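Local coordinates for cellulosome protein dockerin type I (Clostridium thermocellum, PDB 2WZ8) that probably binds carbohydrate, as a family 35 carbohydrate-binding module of a cellulosomal protein, at residues Y62-Q67 / D114-Y119; D85-I90 / G99-N104; N52-P57 / V118-G123; A31-Q36 / I141-I146. One frame throughout, in Å; residues are numbered along the deposited sequence.

Contact 1. Residues Y62-Q67 / D114-Y119. With MG (magnesium ion), chain C.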
loop_
_atom_site.group_PDB
_atom_site.type_symbol
_atom_site.label_atom_id
_atom_site.label_comp_id
_atom_site.label_asym_id
_atom_site.label_seq_id
_atom_site.Cartn_x
_atom_site.Cartn_y
_atom_site.Cartn_z
ATOM N N TYR A 62 6.293 1.833 -14.187
ATOM C CA TYR A 62 5.596 0.566 -14.048
ATOM C C TYR A 62 4.216 0.824 -13.502
ATOM O O TYR A 62 3.964 1.829 -12.834
ATOM C CB TYR A 62 6.352 -0.359 -13.091
ATOM C CG TYR A 62 7.663 -0.827 -13.655
ATOM C CD1 TYR A 62 7.785 -2.096 -14.211
ATOM C CD2 TYR A 62 8.792 0.003 -13.649
ATOM C CE1 TYR A 62 8.979 -2.527 -14.756
ATOM C CE2 TYR A 62 9.988 -0.427 -14.188
ATOM C CZ TYR A 62 10.080 -1.695 -14.727
ATOM O OH TYR A 62 11.250 -2.161 -15.282
ATOM N N ARG A 63 3.357 -0.151 -13.702
ATOM C CA ARG A 63 2.025 -0.123 -13.088
ATOM C C ARG A 63 2.082 -0.932 -11.809
ATOM O O ARG A 63 2.408 -2.123 -11.824
ATOM C CB ARG A 63 0.993 -0.708 -14.046
ATOM C CG ARG A 63 0.640 0.273 -15.140
ATOM C CD ARG A 63 -0.492 -0.230 -16.024
ATOM N NE ARG A 63 -0.103 -1.431 -16.759
ATOM C CZ ARG A 63 -0.390 -2.679 -16.387
ATOM N NH1 ARG A 63 -1.085 -2.904 -15.267
ATOM N NH2 ARG A 63 0.023 -3.704 -17.136
ATOM N N MET A 64 1.723 -0.277 -10.721
ATOM C CA MET A 64 1.635 -0.924 -9.410
ATOM C C MET A 64 0.162 -1.167 -9.111
ATOM O O MET A 64 -0.656 -0.237 -8.993
ATOM C CB MET A 64 2.233 -0.052 -8.312
ATOM C CG MET A 64 2.071 -0.677 -6.931
ATOM S SD MET A 64 2.889 0.244 -5.603
ATOM C CE MET A 64 2.030 1.821 -5.599
ATOM N N VAL A 65 -0.178 -2.436 -9.055
ATOM C CA VAL A 65 -1.535 -2.850 -8.756
ATOM C C VAL A 65 -1.616 -3.078 -7.239
ATOM O O VAL A 65 -0.935 -3.953 -6.693
ATOM C CB VAL A 65 -1.908 -4.182 -9.463
ATOM C CG1 VAL A 65 -3.402 -4.516 -9.189
ATOM C CG2 VAL A 65 -1.627 -4.123 -10.960
ATOM N N VAL A 66 -2.422 -2.276 -6.583
ATOM C CA VAL A 66 -2.567 -2.316 -5.130
ATOM C C VAL A 66 -3.875 -3.000 -4.796
ATOM O O VAL A 66 -4.946 -2.581 -5.244
ATOM C CB VAL A 66 -2.549 -0.889 -4.526
ATOM C CG1 VAL A 66 -2.677 -0.918 -2.988
ATOM C CG2 VAL A 66 -1.278 -0.105 -4.927
ATOM N N GLN A 67 -3.775 -4.051 -3.997
ATOM C CA GLN A 67 -4.962 -4.746 -3.470
ATOM C C GLN A 67 -5.199 -4.285 -2.044
ATOM O O GLN A 67 -4.313 -4.339 -1.221
ATOM C CB GLN A 67 -4.834 -6.263 -3.555
ATOM C CG GLN A 67 -6.110 -6.987 -3.127
ATOM C CD GLN A 67 -6.207 -8.396 -3.621
ATOM O OE1 GLN A 67 -6.226 -9.364 -2.824
ATOM N NE2 GLN A 67 -6.277 -8.539 -4.922
ATOM N N ASP A 114 -6.615 -1.298 -7.405
ATOM C CA ASP A 114 -6.463 -0.061 -8.199
ATOM C C ASP A 114 -5.014 0.072 -8.615
ATOM O O ASP A 114 -4.129 -0.546 -8.033
ATOM C CB ASP A 114 -6.926 1.166 -7.423
ATOM C CG ASP A 114 -7.334 2.306 -8.327
ATOM O OD1 ASP A 114 -7.373 2.173 -9.593
ATOM O OD2 ASP A 114 -7.603 3.391 -7.764
ATOM N N ILE A 115 -4.806 0.830 -9.673
ATOM C CA ILE A 115 -3.487 0.961 -10.294
ATOM C C ILE A 115 -2.941 2.350 -10.105
ATOM O O ILE A 115 -3.622 3.371 -10.289
ATOM C CB ILE A 115 -3.546 0.626 -11.798
ATOM C CG1 ILE A 115 -4.118 -0.782 -12.008
ATOM C CG2 ILE A 115 -2.155 0.806 -12.483
ATOM C CD1 ILE A 115 -4.507 -1.133 -13.474
ATOM N N ILE A 116 -1.672 2.358 -9.762
ATOM C CA ILE A 116 -0.898 3.576 -9.576
ATOM C C ILE A 116 0.411 3.446 -10.340
ATOM O O ILE A 116 1.136 2.488 -10.164
ATOM C CB ILE A 116 -0.556 3.850 -8.086
ATOM C CG1 ILE A 116 -1.816 3.928 -7.212
ATOM C CG2 ILE A 116 0.263 5.111 -7.953
ATOM C CD1 ILE A 116 -1.527 3.939 -5.751
ATOM N N ASP A 117 0.719 4.432 -11.164
ATOM C CA ASP A 117 1.972 4.392 -11.911
ATOM C C ASP A 117 3.114 4.839 -10.997
ATOM O O ASP A 117 2.991 5.788 -10.225
ATOM C CB ASP A 117 1.914 5.296 -13.152
ATOM C CG ASP A 117 1.097 4.704 -14.296
ATOM O OD1 ASP A 117 0.727 3.523 -14.308
ATOM O OD2 ASP A 117 0.826 5.470 -15.262
ATOM N N VAL A 118 4.229 4.124 -11.087
ATOM C CA VAL A 118 5.414 4.423 -10.304
ATOM C C VAL A 118 6.662 4.368 -11.187
ATOM O O VAL A 118 6.786 3.491 -12.026
ATOM C CB VAL A 118 5.558 3.462 -9.094
ATOM C CG1 VAL A 118 4.432 3.707 -8.079
ATOM C CG2 VAL A 118 5.636 1.982 -9.515
ATOM N N TYR A 119 7.588 5.294 -10.947
ATOM C CA TYR A 119 8.885 5.280 -11.617
ATOM C C TYR A 119 9.896 4.574 -10.725
ATOM O O TYR A 119 10.139 4.980 -9.576
ATOM C CB TYR A 119 9.395 6.700 -11.957
ATOM C CG TYR A 119 10.628 6.621 -12.833
ATOM C CD1 TYR A 119 10.510 6.548 -14.208
ATOM C CD2 TYR A 119 11.890 6.544 -12.275
ATOM C CE1 TYR A 119 11.606 6.473 -15.006
ATOM C CE2 TYR A 119 13.018 6.435 -13.081
ATOM C CZ TYR A 119 12.849 6.374 -14.439
ATOM O OH TYR A 119 13.957 6.306 -15.275
HETATM MG MG MG C . -7.831 3.410 -11.251
HETATM O O HOH W 1 -8.459 5.103 -9.697
HETATM O O HOH W 2 -5.935 4.292 -11.154
HETATM O O HOH W 3 -6.905 1.766 -12.279
HETATM O O HOH W 4 -9.701 2.325 -11.113
HETATM O O HOH W 5 -8.251 4.503 -12.845
#
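M64 lays its terminal methyl against V118, with M64 CE 3.9 Å from V118 CG1. The two side chains cross at about a right angle. M64 and I116 instead lie side by side, and M64 CE is 4.1 Å from I116 CB. The methionine leaves its backbone extended and bends only at the thioether (chi3 63°), which turns CE toward strand 114-119. V66 CG2 meets I116 CD1 at 4.1 Å on the same face.

The other face is mixed and more exposed, with R63, V65, I115 and D117. R63 CB packs on I115 CG2 at 3.8 Å, and R63 CG passes D117 OD1 at 3.4 Å. The charged ends do not meet: R63 NE stays 5.6 Å from D117 OD1, so any attraction is long-range.

The strands are antiparallel. Y62/V118, M64/I116 and V66/D114 are hydrogen-bonded pairs, giving six backbone bonds.

D114 OD1 binds a magnesium ion at 2.1 Å, and five waters complete six ligands. One of these waters also donates to D114 OD2, which H100 NE2 holds as well. The carboxylate is thus gripped at both oxygens.

Strand 112-120 is the outermost strand of the four-stranded sheet on this side. Strand 60-69 lies between it and strand 140-147. The face with M64, I116 and V118 looks into the core of the beta-sandwich, where it packs on I90 and V92 of the other sheet.

Contact 2. Residues D85-I90 / G99-N104; sequences DRYCSI and GHYFFN
Y87 and Y101 make a T-shaped aromatic pair on a beta hairpin, formed by strands 86-92 and 98-102 at the edge of the five-stranded sheet. The edge of Y87 points at the face of Y101. The ring centroids are 4.9 Å apart and the planes are 63° apart. Y87 CD1 makes the touch, 3.5 Å from Y101 CZ.

Different first torsions bring the rings together. Y87 has CG opposite its own N (chi1 -177°), while Y101 has CG beside its N (chi1 -73°). The two residues are a non-hydrogen-bonded pair. The Y87 ring reaches along the hairpin to G99, where Y87 OH lies 3.1 Å from G99 CA. Glycine has no side chain in the way there. The hydroxyl is hydrogen-bonded to E97.

D85 sits at the edge of the Y101 ring, with its CB near the ring plane and its OD2 3.7 Å from Y101 CB.

The opposite face of the hairpin carries R86, C88, H100 and F102. F102 sets its CE2 3.7 Å from C88 CB, and R86 O lies at the edge of the F102 ring. R86 itself leads away from the hairpin partner to a salt bridge with E72. Backbone bonds join R86 with F102 and C88 with H100, two in each pair.

The H100 imidazole stands edge-on over the phenylalanine, with H100 CD2 3.5 Å above the centre of the F102 ring.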
loop_
_atom_site.group_PDB
_atom_site.type_symbol
_atom_site.label_atom_id
_atom_site.label_comp_id
_atom_site.label_asym_id
_atom_site.label_seq_id
_atom_site.Cartn_x
_atom_site.Cartn_y
_atom_site.Cartn_z
ATOM N N ASP A 85 -13.718 7.877 0.293
ATOM C CA ASP A 85 -12.416 7.477 -0.184
ATOM C C ASP A 85 -11.468 7.595 1.001
ATOM O O ASP A 85 -11.677 8.392 1.921
ATOM C CB ASP A 85 -11.942 8.397 -1.310
ATOM C CG ASP A 85 -12.628 8.160 -2.656
ATOM O OD1 ASP A 85 -13.513 7.295 -2.810
ATOM O OD2 ASP A 85 -12.219 8.886 -3.609
ATOM N N ARG A 86 -10.413 6.800 0.974
ATOM C CA ARG A 86 -9.260 6.948 1.867
ATOM C C ARG A 86 -8.054 7.366 1.058
ATOM O O ARG A 86 -7.727 6.783 0.022
ATOM C CB ARG A 86 -8.964 5.643 2.603
ATOM C CG ARG A 86 -9.766 5.465 3.861
ATOM C CD ARG A 86 -9.338 4.300 4.711
ATOM N NE ARG A 86 -9.862 4.388 6.073
ATOM C CZ ARG A 86 -9.414 3.697 7.116
ATOM N NH1 ARG A 86 -8.435 2.822 6.970
ATOM N NH2 ARG A 86 -10.000 3.860 8.305
ATOM N N TYR A 87 -7.394 8.391 1.563
ATOM C CA TYR A 87 -6.182 8.928 0.922
ATOM C C TYR A 87 -4.956 8.193 1.407
ATOM O O TYR A 87 -4.827 7.864 2.561
ATOM C CB TYR A 87 -6.063 10.416 1.251
ATOM C CG TYR A 87 -4.892 11.141 0.608
ATOM C CD1 TYR A 87 -4.990 11.652 -0.674
ATOM C CD2 TYR A 87 -3.707 11.311 1.283
ATOM C CE1 TYR A 87 -3.967 12.326 -1.251
ATOM C CE2 TYR A 87 -2.633 11.993 0.685
ATOM C CZ TYR A 87 -2.780 12.485 -0.582
ATOM O OH TYR A 87 -1.740 13.172 -1.173
ATOM N N CYS A 88 -4.037 7.983 0.494
ATOM C CA CYS A 88 -2.707 7.522 0.822
ATOM C C CYS A 88 -1.622 8.259 0.074
ATOM O O CYS A 88 -1.772 8.527 -1.102
ATOM C CB CYS A 88 -2.587 6.017 0.558
ATOM S SG CYS A 88 -1.189 5.191 1.312
ATOM N N SER A 89 -0.527 8.536 0.777
ATOM C CA SER A 89 0.700 9.057 0.181
ATOM C C SER A 89 1.572 7.869 -0.188
ATOM O O SER A 89 1.754 6.938 0.595
ATOM C CB SER A 89 1.481 9.926 1.209
ATOM O OG SER A 89 0.736 11.075 1.593
ATOM N N ILE A 90 2.160 7.929 -1.373
ATOM C CA ILE A 90 3.087 6.873 -1.849
ATOM C C ILE A 90 4.409 7.524 -2.213
ATOM O O ILE A 90 4.451 8.415 -3.073
ATOM C CB ILE A 90 2.455 6.152 -3.073
ATOM C CG1 ILE A 90 1.066 5.575 -2.641
ATOM C CG2 ILE A 90 3.427 5.139 -3.674
ATOM C CD1 ILE A 90 0.192 5.047 -3.735
ATOM N N GLY A 99 0.020 11.350 -4.057
ATOM C CA GLY A 99 -1.242 11.063 -3.374
ATOM C C GLY A 99 -2.162 10.245 -4.256
ATOM O O GLY A 99 -2.253 10.450 -5.467
ATOM N N HIS A 100 -2.888 9.325 -3.629
ATOM C CA HIS A 100 -3.933 8.565 -4.308
ATOM C C HIS A 100 -5.161 8.423 -3.434
ATOM O O HIS A 100 -5.056 8.101 -2.252
ATOM C CB HIS A 100 -3.406 7.179 -4.686
ATOM C CG HIS A 100 -4.265 6.462 -5.687
ATOM N ND1 HIS A 100 -4.221 6.744 -7.037
ATOM C CD2 HIS A 100 -5.151 5.452 -5.538
ATOM C CE1 HIS A 100 -5.074 5.954 -7.671
ATOM N NE2 HIS A 100 -5.667 5.172 -6.780
ATOM N N TYR A 101 -6.321 8.658 -4.030
ATOM C CA TYR A 101 -7.596 8.449 -3.356
ATOM C C TYR A 101 -8.139 7.100 -3.746
ATOM O O TYR A 101 -8.383 6.816 -4.916
ATOM C CB TYR A 101 -8.614 9.548 -3.689
ATOM C CG TYR A 101 -8.323 10.861 -3.022
ATOM C CD1 TYR A 101 -8.849 11.137 -1.759
ATOM C CD2 TYR A 101 -7.552 11.822 -3.637
ATOM C CE1 TYR A 101 -8.618 12.320 -1.130
ATOM C CE2 TYR A 101 -7.302 13.066 -2.985
ATOM C CZ TYR A 101 -7.855 13.274 -1.732
ATOM O OH TYR A 101 -7.665 14.468 -1.044
ATOM N N PHE A 102 -8.237 6.253 -2.737
ATOM C CA PHE A 102 -8.706 4.868 -2.878
ATOM C C PHE A 102 -10.194 4.774 -2.616
ATOM O O PHE A 102 -10.697 5.209 -1.561
ATOM C CB PHE A 102 -7.969 3.971 -1.886
ATOM C CG PHE A 102 -6.564 3.663 -2.279
ATOM C CD1 PHE A 102 -6.282 2.532 -3.006
ATOM C CD2 PHE A 102 -5.513 4.492 -1.903
ATOM C CE1 PHE A 102 -4.971 2.236 -3.398
ATOM C CE2 PHE A 102 -4.210 4.165 -2.242
ATOM C CZ PHE A 102 -3.947 3.041 -2.991
ATOM N N PHE A 103 -10.890 4.188 -3.585
ATOM C CA PHE A 103 -12.338 3.988 -3.531
ATOM C C PHE A 103 -12.744 3.073 -2.369
ATOM O O PHE A 103 -11.941 2.447 -1.686
ATOM C CB PHE A 103 -12.913 3.499 -4.880
ATOM C CG PHE A 103 -12.380 2.155 -5.357
ATOM C CD1 PHE A 103 -12.827 0.968 -4.789
ATOM C CD2 PHE A 103 -11.457 2.071 -6.396
ATOM C CE1 PHE A 103 -12.366 -0.236 -5.263
ATOM C CE2 PHE A 103 -10.991 0.841 -6.826
ATOM C CZ PHE A 103 -11.441 -0.298 -6.274
ATOM N N ASN A 104 -14.035 3.076 -2.107
ATOM C CA ASN A 104 -14.580 2.314 -1.015
ATOM C C ASN A 104 -14.949 0.903 -1.483
ATOM O O ASN A 104 -15.679 0.714 -2.464
ATOM C CB ASN A 104 -15.786 3.063 -0.437
ATOM C CG ASN A 104 -16.082 2.709 0.996
ATOM O OD1 ASN A 104 -16.696 1.682 1.261
ATOM N ND2 ASN A 104 -15.667 3.566 1.939
#

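Contact 3. Residues N52-P57 / V118-G123; sequences NNVYVP and VYLNAG
V56 and G123 form one antiparallel hydrogen-bonded pair. G123 N donates to V56 O at 2.8 Å. The return bond, V56 N to G123 O, is longer at 3.1 Å. G123 O also receives a CA-H...O contact from Y55 CA at 3.3 Å. The carbonyl is thus approached by two donors from strand 49-56. G123 has a positive phi (97°), a backbone shape that glycine adopts readily.

Side chains pack around this pair. The Y55 ring lies obliquely against the glycine backbone, with Y55 CE1 3.6 Å from G123 CA. On the buried side V56 and L120 cross at about a right angle. V56 CG1 touches L120 CD1 at 3.8 Å. With V56 CG1 anti to the carbonyl carbon (chi1 -66°), CG2 falls between N and the carbonyl carbon. There CG2 comes 3.3 Å from N121 O and also packs on L120 CB. Farther out, A122 CB rests 3.6 Å from P57 O.

Neighbouring groups extend the contact. Y62 of strand 60-69 packs on V56 and L120. N125 ND2 bonds to V54 O, and its OD1 accepts from N121 N.

Residues 121-122 carry the chain from strand 112-120 in one sheet to strand 123-130 in the other. Such a crossing between facing sheets is characteristic of the beta-sandwich fold of family 6 and 35 carbohydrate-binding modules.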
loop_
_atom_site.group_PDB
_atom_site.type_symbol
_atom_site.label_atom_id
_atom_site.label_comp_id
_atom_site.label_asym_id
_atom_site.label_seq_id
_atom_site.Cartn_x
_atom_site.Cartn_y
_atom_site.Cartn_z
ATOM N N ASN A 52 10.191 -3.129 0.919
ATOM C CA ASN A 52 11.572 -3.143 0.672
ATOM C C ASN A 52 11.815 -4.147 -0.482
ATOM O O ASN A 52 11.204 -5.232 -0.596
ATOM C CB ASN A 52 12.374 -3.534 1.933
ATOM C CG ASN A 52 12.182 -2.567 3.066
ATOM O OD1 ASN A 52 12.297 -1.338 2.862
ATOM N ND2 ASN A 52 11.916 -3.096 4.299
ATOM N N ASN A 53 12.784 -3.787 -1.252
ATOM C CA ASN A 53 13.352 -4.645 -2.277
ATOM C C ASN A 53 12.342 -5.059 -3.313
ATOM O O ASN A 53 12.200 -6.226 -3.688
ATOM C CB ASN A 53 14.051 -5.847 -1.641
ATOM C CG ASN A 53 15.151 -5.415 -0.693
ATOM O OD1 ASN A 53 15.163 -5.813 0.503
ATOM N ND2 ASN A 53 16.029 -4.565 -1.162
ATOM N N VAL A 54 11.675 -4.053 -3.824
ATOM C CA VAL A 54 10.838 -4.217 -5.015
ATOM C C VAL A 54 11.774 -4.145 -6.218
ATOM O O VAL A 54 12.335 -3.115 -6.553
ATOM C CB VAL A 54 9.742 -3.144 -5.057
ATOM C CG1 VAL A 54 8.935 -3.205 -6.386
ATOM C CG2 VAL A 54 8.847 -3.272 -3.808
ATOM N N TYR A 55 11.959 -5.284 -6.844
ATOM C CA TYR A 55 12.982 -5.465 -7.866
ATOM C C TYR A 55 12.416 -5.439 -9.262
ATOM O O TYR A 55 11.502 -6.206 -9.594
ATOM C CB TYR A 55 13.717 -6.807 -7.674
ATOM C CG TYR A 55 14.864 -6.964 -8.625
ATOM C CD1 TYR A 55 16.159 -6.604 -8.273
ATOM C CD2 TYR A 55 14.643 -7.440 -9.893
ATOM C CE1 TYR A 55 17.201 -6.731 -9.180
ATOM C CE2 TYR A 55 15.674 -7.564 -10.796
ATOM C CZ TYR A 55 16.946 -7.211 -10.433
ATOM O OH TYR A 55 17.987 -7.385 -11.354
ATOM N N VAL A 56 13.022 -4.583 -10.088
ATOM C CA VAL A 56 12.789 -4.596 -11.540
ATOM C C VAL A 56 14.111 -4.533 -12.301
ATOM O O VAL A 56 15.079 -3.981 -11.819
ATOM C CB VAL A 56 11.856 -3.459 -11.990
ATOM C CG1 VAL A 56 10.448 -3.643 -11.430
ATOM C CG2 VAL A 56 12.436 -2.094 -11.670
ATOM N N PRO A 57 14.148 -5.100 -13.513
ATOM C CA PRO A 57 15.410 -5.146 -14.245
ATOM C C PRO A 57 15.769 -3.860 -14.988
ATOM O O PRO A 57 16.910 -3.698 -15.452
ATOM C CB PRO A 57 15.145 -6.240 -15.285
ATOM C CG PRO A 57 13.714 -6.165 -15.516
ATOM C CD PRO A 57 13.115 -5.925 -14.165
ATOM N N VAL A 118 4.229 4.124 -11.087
ATOM C CA VAL A 118 5.414 4.423 -10.304
ATOM C C VAL A 118 6.662 4.368 -11.187
ATOM O O VAL A 118 6.786 3.491 -12.026
ATOM C CB VAL A 118 5.558 3.462 -9.094
ATOM C CG1 VAL A 118 4.432 3.707 -8.079
ATOM C CG2 VAL A 118 5.636 1.982 -9.515
ATOM N N TYR A 119 7.588 5.294 -10.947
ATOM C CA TYR A 119 8.885 5.280 -11.617
ATOM C C TYR A 119 9.896 4.574 -10.725
ATOM O O TYR A 119 10.139 4.980 -9.576
ATOM C CB TYR A 119 9.395 6.700 -11.957
ATOM C CG TYR A 119 10.628 6.621 -12.833
ATOM C CD1 TYR A 119 10.510 6.548 -14.208
ATOM C CD2 TYR A 119 11.890 6.544 -12.275
ATOM C CE1 TYR A 119 11.606 6.473 -15.006
ATOM C CE2 TYR A 119 13.018 6.435 -13.081
ATOM C CZ TYR A 119 12.849 6.374 -14.439
ATOM O OH TYR A 119 13.957 6.306 -15.275
ATOM N N LEU A 120 10.460 3.491 -11.275
ATOM C CA LEU A 120 11.416 2.661 -10.578
ATOM C C LEU A 120 12.763 2.657 -11.261
ATOM O O LEU A 120 12.871 2.799 -12.470
ATOM C CB LEU A 120 10.894 1.228 -10.494
ATOM C CG LEU A 120 9.543 1.054 -9.780
ATOM C CD1 LEU A 120 9.071 -0.411 -9.871
ATOM C CD2 LEU A 120 9.561 1.572 -8.347
ATOM N N ASN A 121 13.788 2.504 -10.443
ATOM C CA ASN A 121 15.168 2.287 -10.923
ATOM C C ASN A 121 15.419 0.803 -11.209
ATOM O O ASN A 121 14.773 -0.057 -10.625
ATOM C CB ASN A 121 16.187 2.751 -9.893
ATOM C CG ASN A 121 16.046 4.208 -9.536
ATOM O OD1 ASN A 121 15.854 5.048 -10.397
ATOM N ND2 ASN A 121 16.093 4.505 -8.230
ATOM N N ALA A 122 16.370 0.494 -12.090
ATOM C CA ALA A 122 16.845 -0.884 -12.189
ATOM C C ALA A 122 17.380 -1.333 -10.831
ATOM O O ALA A 122 18.093 -0.586 -10.169
ATOM C CB ALA A 122 17.937 -1.004 -13.262
ATOM N N GLY A 123 17.058 -2.565 -10.449
ATOM C CA GLY A 123 17.464 -3.119 -9.169
ATOM C C GLY A 123 16.367 -2.996 -8.130
ATOM O O GLY A 123 15.160 -3.014 -8.433
#

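Contact 4. Residues A31-Q36 / I141-I146. With CA (calcium ion), chain B.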
loop_
_atom_site.group_PDB
_atom_site.type_symbol
_atom_site.label_atom_id
_atom_site.label_comp_id
_atom_site.label_asym_id
_atom_site.label_seq_id
_atom_site.Cartn_x
_atom_site.Cartn_y
_atom_site.Cartn_z
ATOM N N ALA A 31 -9.844 -13.693 4.286
ATOM C CA ALA A 31 -10.315 -13.171 2.994
ATOM C C ALA A 31 -9.186 -12.492 2.214
ATOM O O ALA A 31 -9.322 -12.262 1.020
ATOM C CB ALA A 31 -11.429 -12.152 3.177
ATOM N N ALA A 32 -8.060 -12.220 2.872
ATOM C CA ALA A 32 -6.896 -11.548 2.251
ATOM C C ALA A 32 -5.925 -12.516 1.624
ATOM O O ALA A 32 -5.776 -13.661 2.067
ATOM C CB ALA A 32 -6.169 -10.665 3.310
ATOM N N SER A 33 -5.226 -12.049 0.599
ATOM C CA SER A 33 -4.115 -12.811 0.031
ATOM C C SER A 33 -3.085 -13.139 1.089
ATOM O O SER A 33 -2.643 -12.281 1.861
ATOM C CB SER A 33 -3.490 -12.050 -1.134
ATOM O OG SER A 33 -2.484 -12.776 -1.787
ATOM N N GLY A 34 -2.750 -14.421 1.166
ATOM C CA GLY A 34 -1.782 -14.879 2.149
ATOM C C GLY A 34 -2.313 -14.975 3.568
ATOM O O GLY A 34 -1.581 -15.345 4.510
ATOM N N GLY A 35 -3.586 -14.646 3.715
ATOM C CA GLY A 35 -4.276 -14.655 4.990
ATOM C C GLY A 35 -3.945 -13.530 5.948
ATOM O O GLY A 35 -4.351 -13.527 7.109
ATOM N N GLN A 36 -3.289 -12.517 5.426
ATOM C CA GLN A 36 -2.951 -11.337 6.240
ATOM C C GLN A 36 -2.978 -10.073 5.391
ATOM O O GLN A 36 -2.868 -10.115 4.145
ATOM C CB GLN A 36 -1.533 -11.452 6.845
ATOM C CG GLN A 36 -1.298 -12.568 7.847
ATOM C CD GLN A 36 0.152 -12.491 8.353
ATOM O OE1 GLN A 36 0.461 -11.674 9.186
ATOM N NE2 GLN A 36 1.018 -13.310 7.822
ATOM N N ILE A 141 -3.849 -2.458 3.348
ATOM C CA ILE A 141 -3.129 -2.957 2.176
ATOM C C ILE A 141 -2.879 -4.444 2.317
ATOM O O ILE A 141 -2.335 -4.902 3.316
ATOM C CB ILE A 141 -1.832 -2.203 1.913
ATOM C CG1 ILE A 141 -2.078 -0.683 1.874
ATOM C CG2 ILE A 141 -1.115 -2.731 0.648
ATOM C CD1 ILE A 141 -2.821 -0.191 0.742
ATOM N N ASP A 142 -3.335 -5.189 1.316
ATOM C CA ASP A 142 -3.189 -6.658 1.271
ATOM C C ASP A 142 -1.864 -7.096 0.618
ATOM O O ASP A 142 -1.079 -7.900 1.153
ATOM C CB ASP A 142 -4.404 -7.244 0.552
ATOM C CG ASP A 142 -4.425 -8.755 0.510
ATOM O OD1 ASP A 142 -3.572 -9.408 1.161
ATOM O OD2 ASP A 142 -5.373 -9.284 -0.118
ATOM N N LYS A 143 -1.650 -6.571 -0.571
ATOM C CA LYS A 143 -0.475 -6.866 -1.402
ATOM C C LYS A 143 -0.385 -5.838 -2.524
ATOM O O LYS A 143 -1.314 -5.089 -2.764
ATOM C CB LYS A 143 -0.537 -8.285 -1.996
ATOM C CG LYS A 143 -1.710 -8.541 -2.865
ATOM C CD LYS A 143 -1.571 -9.845 -3.644
ATOM C CE LYS A 143 -2.821 -10.223 -4.391
ATOM N NZ LYS A 143 -2.671 -11.434 -5.277
ATOM N N ILE A 144 0.764 -5.827 -3.181
ATOM C CA ILE A 144 0.979 -5.107 -4.434
ATOM C C ILE A 144 1.571 -6.034 -5.484
ATOM O O ILE A 144 2.171 -7.063 -5.173
ATOM C CB ILE A 144 1.871 -3.846 -4.235
ATOM C CG1 ILE A 144 3.322 -4.205 -3.943
ATOM C CG2 ILE A 144 1.294 -2.866 -3.168
ATOM C CD1 ILE A 144 4.239 -3.010 -3.879
ATOM N N ALA A 145 1.356 -5.664 -6.738
ATOM C CA ALA A 145 1.983 -6.314 -7.863
ATOM C C ALA A 145 2.556 -5.292 -8.792
ATOM O O ALA A 145 1.972 -4.226 -8.964
ATOM C CB ALA A 145 0.973 -7.205 -8.596
ATOM N N ILE A 146 3.696 -5.612 -9.371
ATOM C CA ILE A 146 4.348 -4.701 -10.304
ATOM C C ILE A 146 4.292 -5.317 -11.681
ATOM O O ILE A 146 4.720 -6.458 -11.879
ATOM C CB ILE A 146 5.830 -4.475 -9.919
ATOM C CG1 ILE A 146 5.932 -3.894 -8.509
ATOM C CG2 ILE A 146 6.562 -3.569 -10.931
ATOM C CD1 ILE A 146 5.401 -2.480 -8.369
HETATM CA CA CA B . -1.698 -10.172 2.140
#
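This contact supplies four of the seven ligands of the calcium site, joining a loop to a classic beta bulge. S33 O and Q36 O each bind the calcium ion at 2.3 Å. D142 binds it twice, through its side-chain OD1 at 2.2 Å and its own backbone O at 2.5 Å. E12 and E14 give the other three. S33 O and Q36 O each lie close to D142 OD1 because all three bind the metal.

The D142 carboxylate divides its work. OD1 goes to calcium, while OD2 accepts a hydrogen bond from S33 N at 2.9 Å (angle at H 158°). This bond uses the syn lone pair of D142 OD2. The side chain extends away from its own N (chi1 -176°), which carries the carboxylate out to the loop. There A32 CB packs 3.6 Å from D142 OD1. The metal and the S33 amide together should fix the rotation of the group and favour its charged form.

The bulge sets D142 and K143 both against Q67. K143 runs extended beyond CG, and its CD passes S33 OG at 3.6 Å. Within the loop, G35 N bonds to A32 O, and G34 and G35 both have positive phi.

Loop 31-36 links strand 25-28 to strand 36-39. Strand 140-147 lies between strands 9-12 and 60-69 in the four-stranded sheet, so the calcium ties the loop to the sheet.

Overall arrangement
From the N terminus, loop 31-36 comes first. It returns to strand 141-146 in contact 4, the widest loop closure. Segment 52-57 opens next and meets 118-123 in contact 3. Segment 62-67 then pairs with 114-119 in contact 1, which ends on the same stretch as contact 3, sharing V118 and Y119. Innermost is the hairpin of contact 2, 85-90 with 99-104. Contact 2 lies within the other three, and contacts 1 and 3 lie within contact 4. Contacts 1 and 4 meet in the four-stranded sheet, while contact 2 belongs to the five-stranded sheet facing it. Contact 3 joins the two sheets at one end. I146 packs on V54, V56 and L120, linking contact 4 to contact 3 through the core.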